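Local atomic coordinates of protein-L-isoaspartate O-methyltransferase beta-aspartate methyltransferase (PDB entry 2PBF), a protein that probably repairs damaged proteins by transferring a methyl group from S-adenosyl-L-methionine to the free alpha-carboxylate of L-isoaspartyl residues. Residues Asn32-Val37 against Thr95-Ile100. Sequence-based numbering, arbitrary orientation.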
ATOM      1  N   ASN A  32       6.439 -14.746   0.339  1.00 35.04           N
ATOM      2  CA  ASN A  32       7.363 -14.592   1.478  1.00 34.75           C
ATOM      3  C   ASN A  32       7.175 -13.278   2.221  1.00 33.04           C
ATOM      4  O   ASN A  32       7.266 -13.234   3.439  1.00 33.41           O
ATOM      5  CB  ASN A  32       8.841 -14.790   1.079  1.00 35.88           C
ATOM      6  CG  ASN A  32       9.106 -16.148   0.416  1.00 38.29           C
ATOM      7  OD1 ASN A  32       8.568 -17.181   0.834  1.00 42.34           O
ATOM      8  ND2 ASN A  32       9.943 -16.145  -0.615  1.00 38.99           N
ATOM      9  N   THR A  33       6.899 -12.208   1.483  1.00 31.78           N
ATOM     10  CA  THR A  33       6.617 -10.905   2.104  1.00 30.03           C
ATOM     11  C   THR A  33       5.367 -10.963   2.975  1.00 28.52           C
ATOM     12  O   THR A  33       5.412 -10.638   4.151  1.00 27.80           O
ATOM     13  CB  THR A  33       6.470  -9.789   1.033  1.00 30.04           C
ATOM     14  OG1 THR A  33       7.626  -9.788   0.177  1.00 30.60           O
ATOM     15  CG2 THR A  33       6.298  -8.421   1.702  1.00 31.73           C
ATOM     16  N   MET A  34       4.247 -11.370   2.385  1.00 28.21           N
ATOM     17  CA  MET A  34       3.000 -11.502   3.127  1.00 28.02           C
ATOM     18  C   MET A  34       3.102 -12.494   4.292  1.00 28.25           C
ATOM     19  O   MET A  34       2.532 -12.262   5.357  1.00 26.96           O
ATOM     20  CB  MET A  34       1.851 -11.863   2.196  1.00 28.23           C
ATOM     21  CG  MET A  34       1.508 -10.738   1.197  1.00 26.94           C
ATOM     22  SD  MET A  34       0.043 -11.034   0.204  1.00 29.51           S
ATOM     23  CE  MET A  34      -1.345 -10.893   1.343  1.00 26.55           C
ATOM     24  N   LEU A  35       3.837 -13.583   4.093  1.00 29.15           N
ATOM     25  CA  LEU A  35       4.090 -14.555   5.173  1.00 30.28           C
ATOM     26  C   LEU A  35       4.726 -13.884   6.390  1.00 31.07           C
ATOM     27  O   LEU A  35       4.427 -14.221   7.530  1.00 30.69           O
ATOM     28  CB  LEU A  35       4.972 -15.707   4.658  1.00 30.42           C
ATOM     29  CG  LEU A  35       5.320 -16.816   5.677  1.00 31.79           C
ATOM     30  CD1 LEU A  35       4.058 -17.519   6.138  1.00 34.46           C
ATOM     31  CD2 LEU A  35       6.346 -17.805   5.112  1.00 30.82           C
ATOM     32  N   GLN A  36       5.600 -12.911   6.131  1.00 32.22           N
ATOM     33  CA  GLN A  36       6.247 -12.147   7.189  1.00 32.63           C
ATOM     34  C   GLN A  36       5.329 -11.156   7.912  1.00 32.29           C
ATOM     35  O   GLN A  36       5.686 -10.639   8.986  1.00 32.34           O
ATOM     36  CB  GLN A  36       7.505 -11.450   6.641  1.00 32.95           C
ATOM     37  CG  GLN A  36       8.623 -12.433   6.269  1.00 34.06           C
ATOM     38  CD  GLN A  36       9.856 -11.746   5.707  1.00 33.19           C
ATOM     39  OE1 GLN A  36      10.691 -11.266   6.450  1.00 37.63           O
ATOM     40  NE2 GLN A  36       9.973 -11.710   4.383  1.00 37.92           N
ATOM     41  N   VAL A  37       4.146 -10.897   7.342  1.00 31.52           N
ATOM     42  CA  VAL A  37       3.204  -9.936   7.909  1.00 30.49           C
ATOM     43  C   VAL A  37       1.822 -10.590   8.190  1.00 30.84           C
ATOM     44  O   VAL A  37       0.968 -10.687   7.302  1.00 29.73           O
ATOM     45  CB  VAL A  37       3.050  -8.652   6.991  1.00 30.70           C
ATOM     46  CG1 VAL A  37       2.287  -7.581   7.720  1.00 28.56           C
ATOM     47  CG2 VAL A  37       4.420  -8.107   6.563  1.00 30.36           C
ATOM     48  N   THR A  95       1.795  -1.126   4.074  1.00 25.06           N
ATOM     49  CA  THR A  95       2.982  -0.337   4.384  1.00 25.28           C
ATOM     50  C   THR A  95       4.094  -1.177   5.011  1.00 25.64           C
ATOM     51  O   THR A  95       5.247  -1.074   4.609  1.00 26.49           O
ATOM     52  CB  THR A  95       2.657   0.874   5.321  1.00 25.19           C
ATOM     53  OG1 THR A  95       1.318   1.300   5.095  1.00 24.19           O
ATOM     54  CG2 THR A  95       3.582   2.017   5.013  1.00 22.39           C
ATOM     55  N   VAL A  96       3.733  -1.999   5.984  1.00 25.68           N
ATOM     56  CA  VAL A  96       4.644  -2.982   6.582  1.00 25.69           C
ATOM     57  C   VAL A  96       5.150  -4.003   5.545  1.00 26.57           C
ATOM     58  O   VAL A  96       6.336  -4.336   5.522  1.00 26.12           O
ATOM     59  CB  VAL A  96       3.979  -3.655   7.808  1.00 25.87           C
ATOM     60  CG1 VAL A  96       4.883  -4.716   8.428  1.00 24.14           C
ATOM     61  CG2 VAL A  96       3.639  -2.592   8.843  1.00 24.39           C
ATOM     62  N   CYS A  97       4.267  -4.480   4.679  1.00 26.90           N
ATOM     63  CA  CYS A  97       4.688  -5.333   3.574  1.00 27.54           C
ATOM     64  C   CYS A  97       5.794  -4.628   2.768  1.00 27.97           C
ATOM     65  O   CYS A  97       6.823  -5.226   2.474  1.00 28.02           O
ATOM     66  CB  CYS A  97       3.481  -5.749   2.690  1.00 27.41           C
ATOM     67  SG  CYS A  97       2.459  -7.117   3.351  1.00 27.26           S
ATOM     68  N   MET A  98       5.611  -3.350   2.451  1.00 27.59           N
ATOM     69  CA  MET A  98       6.660  -2.609   1.752  1.00 28.93           C
ATOM     70  C   MET A  98       7.967  -2.484   2.550  1.00 28.64           C
ATOM     71  O   MET A  98       9.045  -2.664   1.987  1.00 28.02           O
ATOM     72  CB  MET A  98       6.186  -1.213   1.358  1.00 29.15           C
ATOM     73  CG  MET A  98       5.099  -1.146   0.304  1.00 29.45           C
ATOM     74  SD  MET A  98       4.584   0.592   0.197  1.00 32.41           S
ATOM     75  CE  MET A  98       3.524   0.464  -1.217  1.00 31.22           C
ATOM     76  N   ALA A  99       7.866  -2.158   3.848  1.00 28.51           N
ATOM     77  CA  ALA A  99       9.027  -2.102   4.749  1.00 28.80           C
ATOM     78  C   ALA A  99       9.822  -3.409   4.772  1.00 29.14           C
ATOM     79  O   ALA A  99      11.054  -3.396   4.867  1.00 29.59           O
ATOM     80  CB  ALA A  99       8.574  -1.751   6.182  1.00 28.62           C
ATOM     81  N   ILE A 100       9.096  -4.524   4.733  1.00 29.13           N
ATOM     82  CA  ILE A 100       9.687  -5.853   4.773  1.00 29.74           C
ATOM     83  C   ILE A 100      10.415  -6.182   3.490  1.00 30.20           C
ATOM     84  O   ILE A 100      11.573  -6.587   3.524  1.00 30.57           O
ATOM     85  CB  ILE A 100       8.641  -6.958   5.098  1.00 30.12           C
ATOM     86  CG1 ILE A 100       8.347  -6.968   6.586  1.00 29.63           C
ATOM     87  CG2 ILE A 100       9.140  -8.369   4.643  1.00 30.33           C
ATOM     88  CD1 ILE A 100       9.587  -6.953   7.451  1.00 28.45           C
TER
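Thr33 and Cys97 mark the closest approach of the two backbones, with their CA atoms 6.1 Å apart, and no hydrogen bond links segment 32-37 to segment 95-100, which meet mainly through side chains. Val37, just past the helical turn, points at the second helix, and its CG2 methyl enters between Val96, Cys97 and Ile100, residues on one face of that helix. Val37 CG2 lies 3.9 Å from Cys97 SG, with Val96 CG1 and Ile100 CG1 at similar range. Val37 O is hydrogen-bonded to the hydroxyl of Tyr93, at the start of helix 93-101. Cys97 SG also touches Met34 CG, whose side chain leads on to Ala68 and Leu71 of helix 64-74. Helix 93-101 is the crossover between the parallel strands 83-87 and 111-116 in the Rossmann-like sheet of this methyltransferase, and helix 28-35, from the N-terminal part of the chain, packs on it; the side chain of Cys97 is about 9 Å from bound S-adenosyl-L-homocysteine. With CG2 of Thr33 anti to the backbone N (chi1 -53° for OG1), this methyl rests 3.3 Å from Cys97 O, while OG1 turns back to bond Asp29 O within its own helix. At the more open edge, Ile100 CG2 sits over the flat face of the Gln36 amide, 3.5 Å from Gln36 NE2. The amide is held by a bond of 3.2 Å from Gln36 NE2 to Asn32 O (154° at the hydrogen), arriving from above the carbonyl plane; Gln36 N reaches the same oxygen from the opposite face.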